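Side-chain contacts in uncharacterized aldehyde dehydrogenase AldY (Bacillus subtilis, PDB 4DNG), which probably oxidises aldehydes to carboxylates with NAD(+) and may help protect cells against stress from ethanol and related compounds: residues A38-G43 / P178-A183; D113-Y118 / S163-I168; E241-G244 / R249-L252; D301-K306 / A387-A392. All coordinates share one frame; numbering follows the deposited sequence.

Contact 1 (A38-G43 / P178-A183); sequences ASLATG and PDIQTA
Two first torsions set up the meeting of Ile180 with Leu40 and Ala38. In Ile180 the CG1 branch stands across from the backbone N (chi1 -172°), which sends the longer arm out of the loop and puts CD1 at its leading end. In Leu40, CG lies opposite the carbonyl carbon (chi1 -59°), and CD2 becomes the branch that faces the isoleucine. CD1 of Ile180 touches two methyls of the other segment, which lie in directions roughly at right angles: Ala38 CB lies 4.0 Å from it, and Leu40 CD2 is 4.1 Å from the same Ile180 CD1. The leucine and isoleucine side chains cross at about a right angle. A single branch of each does the touching, and the same Leu40 methyl also brushes CG1 of Ile180. All three residues are buried, and the contact is purely van der Waals in character. It joins the second strand of the N-terminal hairpin, formed by 23-27 and 34-39, to the loop of a beta-alpha-beta crossover in which strand 173-177 leads into helix 183-196 and on to the parallel strand 204-206. The loop is shaped by an Asx turn: Asp179 OD2 accepts from Gln181 N at 2.8 Å, met on the anti side of the carboxylate and 18° out of its plane. Gln181 itself reaches across to the first strand of the hairpin, its amide bonding to Asp25 O and Leu27 N and to the carboxylate of Glu24. At the far end of segment 38-43, Thr42 occupies the N-cap of helix 43-60, and its own backbone N donates to Gln45 OE1.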
loop_
_atom_site.group_PDB
_atom_site.type_symbol
_atom_site.label_atom_id
_atom_site.label_comp_id
_atom_site.label_asym_id
_atom_site.label_seq_id
_atom_site.Cartn_x
_atom_site.Cartn_y
_atom_site.Cartn_z
ATOM N N ALA A 38 -10.920 34.116 3.830
ATOM C CA ALA A 38 -9.883 33.561 2.987
ATOM C C ALA A 38 -10.425 33.388 1.586
ATOM O O ALA A 38 -11.545 32.884 1.400
ATOM C CB ALA A 38 -9.381 32.238 3.544
ATOM N N SER A 39 -9.631 33.824 0.615
ATOM C CA SER A 39 -9.925 33.629 -0.800
ATOM C C SER A 39 -9.525 32.214 -1.207
ATOM O O SER A 39 -8.456 31.720 -0.817
ATOM C CB SER A 39 -9.158 34.638 -1.641
ATOM O OG SER A 39 -7.773 34.395 -1.530
ATOM N N LEU A 40 -10.383 31.588 -2.008
ATOM C CA LEU A 40 -10.259 30.185 -2.366
ATOM C C LEU A 40 -9.434 30.027 -3.633
ATOM O O LEU A 40 -9.723 30.648 -4.651
ATOM C CB LEU A 40 -11.655 29.589 -2.566
ATOM C CG LEU A 40 -12.526 29.710 -1.314
ATOM C CD1 LEU A 40 -13.910 29.101 -1.521
ATOM C CD2 LEU A 40 -11.798 29.056 -0.144
ATOM N N ALA A 41 -8.409 29.191 -3.570
ATOM C CA ALA A 41 -7.534 28.960 -4.712
ATOM C C ALA A 41 -8.227 28.054 -5.738
ATOM O O ALA A 41 -9.190 27.360 -5.403
ATOM C CB ALA A 41 -6.235 28.342 -4.239
ATOM N N THR A 42 -7.736 28.048 -6.976
ATOM C CA THR A 42 -8.434 27.349 -8.064
ATOM C C THR A 42 -7.781 26.052 -8.440
ATOM O O THR A 42 -6.591 25.830 -8.141
ATOM C CB THR A 42 -8.422 28.152 -9.376
ATOM O OG1 THR A 42 -7.094 28.148 -9.907
ATOM C CG2 THR A 42 -8.878 29.569 -9.148
ATOM N N GLY A 43 -8.549 25.220 -9.147
ATOM C CA GLY A 43 -7.984 24.063 -9.854
ATOM C C GLY A 43 -6.648 24.340 -10.533
ATOM O O GLY A 43 -5.667 23.622 -10.301
ATOM N N PRO A 178 -5.736 21.811 4.066
ATOM C CA PRO A 178 -6.511 21.654 5.291
ATOM C C PRO A 178 -7.951 21.893 4.987
ATOM O O PRO A 178 -8.282 22.357 3.920
ATOM C CB PRO A 178 -6.001 22.803 6.188
ATOM C CG PRO A 178 -5.494 23.845 5.240
ATOM C CD PRO A 178 -4.935 23.060 4.073
ATOM N N ASP A 179 -8.823 21.568 5.917
ATOM C CA ASP A 179 -10.185 21.982 5.785
ATOM C C ASP A 179 -10.113 23.503 5.902
ATOM O O ASP A 179 -9.518 24.043 6.864
ATOM C CB ASP A 179 -11.009 21.372 6.926
ATOM C CG ASP A 179 -12.472 21.690 6.825
ATOM O OD1 ASP A 179 -13.275 20.759 6.978
ATOM O OD2 ASP A 179 -12.839 22.860 6.587
ATOM N N ILE A 180 -10.712 24.195 4.939
ATOM C CA ILE A 180 -10.735 25.656 4.971
ATOM C C ILE A 180 -11.157 26.177 6.362
ATOM O O ILE A 180 -10.550 27.120 6.882
ATOM C CB ILE A 180 -11.598 26.273 3.822
ATOM C CG1 ILE A 180 -11.432 27.818 3.772
ATOM C CG2 ILE A 180 -13.084 25.912 3.955
ATOM C CD1 ILE A 180 -10.017 28.297 3.490
ATOM N N GLN A 181 -12.152 25.543 6.992
ATOM C CA GLN A 181 -12.632 26.034 8.288
ATOM C C GLN A 181 -11.586 25.963 9.391
ATOM O O GLN A 181 -11.744 26.595 10.424
ATOM C CB GLN A 181 -13.969 25.405 8.717
ATOM C CG GLN A 181 -15.198 26.059 8.069
ATOM C CD GLN A 181 -15.287 27.580 8.283
ATOM O OE1 GLN A 181 -15.171 28.103 9.411
ATOM N NE2 GLN A 181 -15.490 28.297 7.191
ATOM N N THR A 182 -10.522 25.201 9.171
ATOM C CA THR A 182 -9.410 25.160 10.126
ATOM C C THR A 182 -8.071 25.352 9.376
ATOM O O THR A 182 -7.070 24.688 9.665
ATOM C CB THR A 182 -9.421 23.827 10.906
ATOM O OG1 THR A 182 -9.578 22.772 9.970
ATOM C CG2 THR A 182 -10.618 23.741 11.869
ATOM N N ALA A 183 -8.052 26.265 8.410
ATOM C CA ALA A 183 -6.864 26.447 7.580
ATOM C C ALA A 183 -5.697 27.103 8.298
ATOM O O ALA A 183 -4.540 26.937 7.884
ATOM C CB ALA A 183 -7.205 27.239 6.340
#

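Contact 2 (D113-Y118 / S163-I168); sequences DEAMTY and SIAPAI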
loop_
_atom_site.group_PDB
_atom_site.type_symbol
_atom_site.label_atom_id
_atom_site.label_comp_id
_atom_site.label_asym_id
_atom_site.label_seq_id
_atom_site.Cartn_x
_atom_site.Cartn_y
_atom_site.Cartn_z
ATOM N N ASP A 113 10.184 16.723 16.710
ATOM C CA ASP A 113 11.310 16.143 17.453
ATOM C C ASP A 113 11.647 14.752 16.915
ATOM O O ASP A 113 12.808 14.381 16.825
ATOM C CB ASP A 113 10.979 16.046 18.949
ATOM C CG ASP A 113 10.989 17.405 19.661
ATOM O OD1 ASP A 113 11.524 18.387 19.094
ATOM O OD2 ASP A 113 10.454 17.491 20.800
ATOM N N GLU A 114 10.620 13.993 16.538
ATOM C CA GLU A 114 10.796 12.610 16.121
ATOM C C GLU A 114 11.414 12.566 14.735
ATOM O O GLU A 114 12.353 11.803 14.502
ATOM C CB GLU A 114 9.482 11.835 16.219
ATOM C CG GLU A 114 9.573 10.343 15.898
ATOM C CD GLU A 114 10.435 9.536 16.868
ATOM O OE1 GLU A 114 10.449 9.836 18.088
ATOM O OE2 GLU A 114 11.098 8.578 16.408
ATOM N N ALA A 115 10.944 13.440 13.846
ATOM C CA ALA A 115 11.483 13.554 12.485
ATOM C C ALA A 115 13.004 13.712 12.416
ATOM O O ALA A 115 13.669 13.081 11.585
ATOM C CB ALA A 115 10.804 14.688 11.740
ATOM N N MET A 116 13.549 14.550 13.290
ATOM C CA MET A 116 14.981 14.765 13.357
ATOM C C MET A 116 15.797 13.485 13.572
ATOM O O MET A 116 16.944 13.401 13.140
ATOM C CB MET A 116 15.298 15.764 14.462
ATOM C CG MET A 116 14.822 17.171 14.172
ATOM S SD MET A 116 15.189 18.248 15.559
ATOM C CE MET A 116 13.696 19.231 15.661
ATOM N N THR A 117 15.208 12.496 14.239
ATOM C CA THR A 117 15.904 11.247 14.540
ATOM C C THR A 117 16.075 10.365 13.304
ATOM O O THR A 117 16.931 9.475 13.282
ATOM C CB THR A 117 15.191 10.429 15.635
ATOM O OG1 THR A 117 13.943 9.927 15.138
ATOM C CG2 THR A 117 14.948 11.278 16.877
ATOM N N TYR A 118 15.277 10.606 12.275
ATOM C CA TYR A 118 15.402 9.788 11.073
ATOM C C TYR A 118 15.662 10.534 9.759
ATOM O O TYR A 118 15.736 9.912 8.695
ATOM C CB TYR A 118 14.239 8.801 10.950
ATOM C CG TYR A 118 12.871 9.410 11.031
ATOM C CD1 TYR A 118 12.446 10.328 10.077
ATOM C CD2 TYR A 118 11.988 9.045 12.038
ATOM C CE1 TYR A 118 11.177 10.873 10.128
ATOM C CE2 TYR A 118 10.719 9.596 12.108
ATOM C CZ TYR A 118 10.320 10.506 11.144
ATOM O OH TYR A 118 9.071 11.068 11.182
ATOM N N SER A 163 2.009 14.350 8.526
ATOM C CA SER A 163 2.440 14.048 7.168
ATOM C C SER A 163 3.481 15.014 6.656
ATOM O O SER A 163 4.380 14.634 5.896
ATOM C CB SER A 163 1.260 13.995 6.202
ATOM O OG SER A 163 0.344 13.021 6.648
ATOM N N ILE A 164 3.349 16.270 7.040
ATOM C CA ILE A 164 4.286 17.279 6.582
ATOM C C ILE A 164 5.725 16.959 7.045
ATOM O O ILE A 164 6.657 16.921 6.234
ATOM C CB ILE A 164 3.819 18.684 6.999
ATOM C CG1 ILE A 164 2.577 19.065 6.185
ATOM C CG2 ILE A 164 4.954 19.677 6.858
ATOM C CD1 ILE A 164 1.770 20.220 6.742
ATOM N N ALA A 165 5.899 16.658 8.325
ATOM C CA ALA A 165 7.269 16.600 8.875
ATOM C C ALA A 165 8.116 15.397 8.392
ATOM O O ALA A 165 9.259 15.574 7.991
ATOM C CB ALA A 165 7.255 16.721 10.401
ATOM N N PRO A 166 7.559 14.171 8.416
ATOM C CA PRO A 166 8.301 13.072 7.773
ATOM C C PRO A 166 8.561 13.298 6.277
ATOM O O PRO A 166 9.663 13.038 5.790
ATOM C CB PRO A 166 7.389 11.858 7.967
ATOM C CG PRO A 166 6.111 12.380 8.555
ATOM C CD PRO A 166 6.435 13.675 9.226
ATOM N N ALA A 167 7.562 13.795 5.558
ATOM C CA ALA A 167 7.725 14.095 4.144
ATOM C C ALA A 167 8.965 14.949 3.902
ATOM O O ALA A 167 9.863 14.575 3.139
ATOM C CB ALA A 167 6.500 14.810 3.616
ATOM N N ILE A 168 8.997 16.105 4.556
ATOM C CA ILE A 168 10.106 17.026 4.403
ATOM C C ILE A 168 11.432 16.447 4.941
ATOM O O ILE A 168 12.483 16.630 4.333
ATOM C CB ILE A 168 9.764 18.394 5.027
ATOM C CG1 ILE A 168 8.746 19.106 4.128
ATOM C CG2 ILE A 168 11.029 19.223 5.257
ATOM C CD1 ILE A 168 7.980 20.208 4.825
#
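The ring of Tyr118 presents its edge to Pro166, whose CA lies near the ring plane, while one of its faces is turned back over its own helix. On that face sit two backbone oxygens, both offset toward the rim: Ala115 O is 3.3 Å above the Tyr118 ring plane and Glu114 O somewhat higher. A chi1 of 53°, which places CG between the backbone N and the carbonyl carbon, folds the ring over these carbonyls. The phenol end is then carried to the proline, with Tyr118 OH 3.7 Å from Pro166 CB, and the two side chains lie alongside each other, pointing the same way. One turn earlier the helices touch through small groups, Ala115 CB lying 4.3 Å from Ala165 CB and also beside Ala165 O. Such small groups allow a close approach, with only 5.7 Å between Ala115 CA and Pro166 CA. Pro166, having no N-H to give to the preceding turn, also marks a kink in its helix. Helix 462-468 packs on both, Val465 on Tyr118 and Val464 and Phe468 on Pro166, and helix 65-81 touches Ala115 through Leu72. This is close helix-helix packing on small residues, here between helix 98-118 and helix 156-169, which makes the crossover between parallel strands 135-150 and 173-177.

Contact 3 (E241-G244 / R249-L252); sequences EIAG and RMAL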
loop_
_atom_site.group_PDB
_atom_site.type_symbol
_atom_site.label_atom_id
_atom_site.label_comp_id
_atom_site.label_asym_id
_atom_site.label_seq_id
_atom_site.Cartn_x
_atom_site.Cartn_y
_atom_site.Cartn_z
ATOM N N GLU A 241 -9.958 4.010 -4.638
ATOM C CA GLU A 241 -10.208 3.613 -6.005
ATOM C C GLU A 241 -9.325 4.423 -6.960
ATOM O O GLU A 241 -8.684 3.866 -7.857
ATOM C CB GLU A 241 -11.696 3.772 -6.271
ATOM C CG GLU A 241 -12.165 3.973 -7.696
ATOM C CD GLU A 241 -13.505 4.681 -7.717
ATOM O OE1 GLU A 241 -14.493 4.118 -8.224
ATOM O OE2 GLU A 241 -13.570 5.806 -7.174
ATOM N N ILE A 242 -9.257 5.730 -6.742
ATOM C CA ILE A 242 -8.501 6.601 -7.637
ATOM C C ILE A 242 -7.018 6.330 -7.498
ATOM O O ILE A 242 -6.315 6.222 -8.496
ATOM C CB ILE A 242 -8.779 8.102 -7.392
ATOM C CG1 ILE A 242 -10.142 8.476 -7.950
ATOM C CG2 ILE A 242 -7.687 8.977 -8.014
ATOM C CD1 ILE A 242 -10.829 9.591 -7.186
ATOM N N ALA A 243 -6.553 6.219 -6.261
ATOM C CA ALA A 243 -5.140 6.005 -5.993
ATOM C C ALA A 243 -4.740 4.571 -6.338
ATOM O O ALA A 243 -3.650 4.332 -6.859
ATOM C CB ALA A 243 -4.819 6.344 -4.542
ATOM N N GLY A 244 -5.637 3.624 -6.083
ATOM C CA GLY A 244 -5.415 2.229 -6.465
ATOM C C GLY A 244 -5.218 2.077 -7.964
ATOM O O GLY A 244 -4.293 1.394 -8.394
ATOM N N ARG A 249 0.754 5.353 -3.439
ATOM C CA ARG A 249 0.658 4.869 -2.066
ATOM C C ARG A 249 -0.432 5.660 -1.327
ATOM O O ARG A 249 -0.829 6.718 -1.767
ATOM C CB ARG A 249 2.012 4.968 -1.340
ATOM C CG ARG A 249 3.160 4.278 -2.061
ATOM C CD ARG A 249 4.015 3.468 -1.101
ATOM N NE ARG A 249 4.966 4.289 -0.354
ATOM C CZ ARG A 249 6.282 4.313 -0.564
ATOM N NH1 ARG A 249 7.044 5.103 0.179
ATOM N NH2 ARG A 249 6.847 3.560 -1.502
ATOM N N MET A 250 -0.940 5.136 -0.220
ATOM C CA MET A 250 -2.007 5.804 0.467
ATOM C C MET A 250 -2.005 5.570 1.976
ATOM O O MET A 250 -2.059 4.449 2.448
ATOM C CB MET A 250 -3.356 5.534 -0.226
ATOM C CG MET A 250 -4.062 4.229 0.058
ATOM S SD MET A 250 -5.373 4.001 -1.159
ATOM C CE MET A 250 -4.631 2.802 -2.264
ATOM N N ALA A 251 -1.890 6.656 2.728
ATOM C CA ALA A 251 -1.960 6.599 4.183
ATOM C C ALA A 251 -3.315 7.157 4.577
ATOM O O ALA A 251 -3.490 8.357 4.764
ATOM C CB ALA A 251 -0.834 7.422 4.813
ATOM N N LEU A 252 -4.280 6.266 4.668
ATOM C CA LEU A 252 -5.636 6.628 4.971
ATOM C C LEU A 252 -5.941 6.390 6.447
ATOM O O LEU A 252 -5.563 5.370 7.008
ATOM C CB LEU A 252 -6.591 5.832 4.073
ATOM C CG LEU A 252 -6.410 5.975 2.567
ATOM C CD1 LEU A 252 -7.548 5.274 1.829
ATOM C CD2 LEU A 252 -6.313 7.444 2.135
#
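Met250 and Ala243 point at each other, each with its CB directed across the gap, but they differ greatly in reach. The short methyl of Ala243 meets the methionine near its end, with Ala243 CB 4.2 Å from Met250 SD. There the long chain bends (chi3 103°), so that the terminal methyl turns off the line from sulfur to alanine at roughly a right angle. It ends over the backbone of the next residue, Met250 CE lying 4.0 Å from Gly244 N. The thioether methyl thus touches the main chain of the helix at Gly244. The two backbones come closest at Ala243 CA and Arg249 CA, 7.1 Å apart. This is the return leg of a beta-alpha-beta unit in which strand 226-231 leads into helix 233-246 and then into the parallel strand 249-254. Residues 231-236, spanning the turn from the strand into the first residues of the helix, probably bind NAD(+), judging from relatives, and the side chain of Met250 is about 8 Å from Gly236. Arg249 heads away from the helix, and its NH1 donates to the backbone oxygens of Glu467 and Thr469. The second subunit also borders the contact: Met250 packs on Met250 of that subunit, Leu252 on its Phe247, and Glu241 OE1 forms a salt bridge with Arg245 of the second subunit.

Contact 4 (D301-K306 / A387-A392); sequences DEFVEK and ATIIKA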
loop_
_atom_site.group_PDB
_atom_site.type_symbol
_atom_site.label_atom_id
_atom_site.label_comp_id
_atom_site.label_asym_id
_atom_site.label_seq_id
_atom_site.Cartn_x
_atom_site.Cartn_y
_atom_site.Cartn_z
ATOM N N ASP A 301 -22.242 -1.541 37.054
ATOM C CA ASP A 301 -23.036 -0.568 37.805
ATOM C C ASP A 301 -22.159 0.442 38.545
ATOM O O ASP A 301 -22.495 1.630 38.604
ATOM C CB ASP A 301 -24.030 -1.269 38.735
ATOM C CG ASP A 301 -24.937 -2.241 37.990
ATOM O OD1 ASP A 301 -26.097 -1.888 37.699
ATOM O OD2 ASP A 301 -24.479 -3.353 37.667
ATOM N N GLU A 302 -21.026 -0.027 39.067
ATOM C CA GLU A 302 -20.019 0.847 39.676
ATOM C C GLU A 302 -19.422 1.840 38.675
ATOM O O GLU A 302 -19.265 3.026 38.996
ATOM C CB GLU A 302 -18.912 0.013 40.337
ATOM C CG GLU A 302 -17.695 0.803 40.813
ATOM C CD GLU A 302 -16.688 -0.039 41.595
ATOM O OE1 GLU A 302 -16.939 -1.243 41.847
ATOM O OE2 GLU A 302 -15.631 0.507 41.976
ATOM N N PHE A 303 -19.088 1.357 37.474
ATOM C CA PHE A 303 -18.528 2.214 36.428
ATOM C C PHE A 303 -19.523 3.285 35.986
ATOM O O PHE A 303 -19.126 4.442 35.800
ATOM C CB PHE A 303 -18.059 1.401 35.204
ATOM C CG PHE A 303 -17.389 2.236 34.128
ATOM C CD1 PHE A 303 -18.151 2.956 33.196
ATOM C CD2 PHE A 303 -15.995 2.301 34.042
ATOM C CE1 PHE A 303 -17.537 3.723 32.211
ATOM C CE2 PHE A 303 -15.373 3.056 33.057
ATOM C CZ PHE A 303 -16.142 3.772 32.145
ATOM N N VAL A 304 -20.793 2.899 35.800
ATOM C CA VAL A 304 -21.804 3.840 35.308
ATOM C C VAL A 304 -21.957 4.995 36.274
ATOM O O VAL A 304 -21.762 6.142 35.888
ATOM C CB VAL A 304 -23.179 3.191 35.047
ATOM C CG1 VAL A 304 -24.239 4.263 34.845
ATOM C CG2 VAL A 304 -23.117 2.288 33.824
ATOM N N GLU A 305 -22.280 4.681 37.526
ATOM C CA GLU A 305 -22.460 5.693 38.568
ATOM C C GLU A 305 -21.309 6.695 38.599
ATOM O O GLU A 305 -21.533 7.907 38.540
ATOM C CB GLU A 305 -22.627 5.037 39.940
ATOM C CG GLU A 305 -24.042 4.554 40.229
ATOM C CD GLU A 305 -24.957 5.634 40.801
ATOM O OE1 GLU A 305 -24.878 6.804 40.364
ATOM O OE2 GLU A 305 -25.775 5.304 41.690
ATOM N N LYS A 306 -20.085 6.175 38.669
ATOM C CA LYS A 306 -18.881 7.003 38.710
ATOM C C LYS A 306 -18.678 7.828 37.442
ATOM O O LYS A 306 -18.377 9.025 37.523
ATOM C CB LYS A 306 -17.645 6.145 38.993
ATOM C CG LYS A 306 -17.325 6.036 40.469
ATOM C CD LYS A 306 -16.549 4.777 40.794
ATOM C CE LYS A 306 -16.988 4.260 42.153
ATOM N NZ LYS A 306 -16.248 3.029 42.519
ATOM N N ALA A 387 -21.450 9.465 24.771
ATOM C CA ALA A 387 -20.854 8.202 25.205
ATOM C C ALA A 387 -21.920 7.118 25.211
ATOM O O ALA A 387 -23.095 7.399 25.456
ATOM C CB ALA A 387 -20.222 8.337 26.589
ATOM N N THR A 388 -21.497 5.891 24.921
ATOM C CA THR A 388 -22.388 4.738 24.898
ATOM C C THR A 388 -21.744 3.585 25.691
ATOM O O THR A 388 -20.617 3.162 25.404
ATOM C CB THR A 388 -22.721 4.308 23.448
ATOM O OG1 THR A 388 -23.191 5.436 22.699
ATOM C CG2 THR A 388 -23.785 3.227 23.431
ATOM N N ILE A 389 -22.460 3.101 26.700
ATOM C CA ILE A 389 -21.933 2.064 27.574
ATOM C C ILE A 389 -22.665 0.772 27.276
ATOM O O ILE A 389 -23.905 0.736 27.229
ATOM C CB ILE A 389 -22.098 2.401 29.068
ATOM C CG1 ILE A 389 -21.926 3.919 29.340
ATOM C CG2 ILE A 389 -21.197 1.509 29.915
ATOM C CD1 ILE A 389 -20.518 4.408 29.631
ATOM N N ILE A 390 -21.876 -0.277 27.070
ATOM C CA ILE A 390 -22.377 -1.582 26.697
ATOM C C ILE A 390 -22.004 -2.635 27.742
ATOM O O ILE A 390 -20.863 -2.706 28.195
ATOM C CB ILE A 390 -21.837 -1.993 25.309
ATOM C CG1 ILE A 390 -22.366 -1.020 24.253
ATOM C CG2 ILE A 390 -22.192 -3.456 24.978
ATOM C CD1 ILE A 390 -21.461 -0.871 23.052
ATOM N N LYS A 391 -22.993 -3.448 28.102
ATOM C CA LYS A 391 -22.838 -4.539 29.046
ATOM C C LYS A 391 -22.215 -5.762 28.364
ATOM O O LYS A 391 -22.642 -6.154 27.279
ATOM C CB LYS A 391 -24.218 -4.901 29.613
ATOM C CG LYS A 391 -24.229 -5.855 30.802
ATOM C CD LYS A 391 -23.835 -5.137 32.083
ATOM C CE LYS A 391 -24.566 -5.665 33.305
ATOM N NZ LYS A 391 -25.913 -5.042 33.457
ATOM N N ALA A 392 -21.208 -6.351 29.011
ATOM C CA ALA A 392 -20.640 -7.653 28.616
ATOM C C ALA A 392 -20.793 -8.678 29.753
ATOM O O ALA A 392 -20.541 -8.363 30.927
ATOM C CB ALA A 392 -19.171 -7.506 28.214
#
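Helix 297-313 lies against strand 386-392, the two backbones coming closest at Val304 and Ile389, whose CA atoms are 7.9 Å apart. Ile389 points toward the helix and serves two partners with its two branches. Its longer arm ends at the rim of Phe303: Ile389 CD1 sits near the ring plane, 4.0 Å from Phe303 CE1, so the methyl meets an edge. The two side chains pass at a slant. With CG trans to the backbone N (chi1 -176°), the phenylalanine ring extends toward the strand. The shorter branch of Ile389 turns to the valine, with Ile389 CG2 4.4 Å from Val304 CG2. At the exposed margin, charged groups flank the apolar contact. Lys391 NZ is 4.8 Å from Asp301 OD2, an opposite charge that may attract it without contact, and the lysine also makes a cation-pi interaction with Tyr300. Along the helix, Lys306 NZ is salt-bridged to Glu302 OE2 at 2.7 Å. Phe303 is further enclosed by helix 268-281 and strand 290-296, while Ile389 packs on strand 362-369. A helix seated by apolar side chains on parallel strands, here 290-296, 386-392 and 362-369, is the classic layered packing of an alpha/beta domain.

From the N terminus, residues 38-43 wait longest for their partner: contact 1 closes only at 178-183, enclosing 134 residues. Contact 2 is nested inside that loop, joining helix 98-118 to helix 156-169 before the chain reaches strand 173-177. The remaining two follow in series. Contact 3 is a tight return within one helix-strand step, and contact 4 closes a loop of 80 residues. The first three tie the N-terminal hairpin, the neighbouring helices and a beta-alpha-beta unit to the sheet around strand 135-150. Contact 4 belongs to the other large sheet, its centre about 39 to 42 Å from the other three centres. Contacts 2 and 3 come within about 6 Å at their nearest atoms without touching.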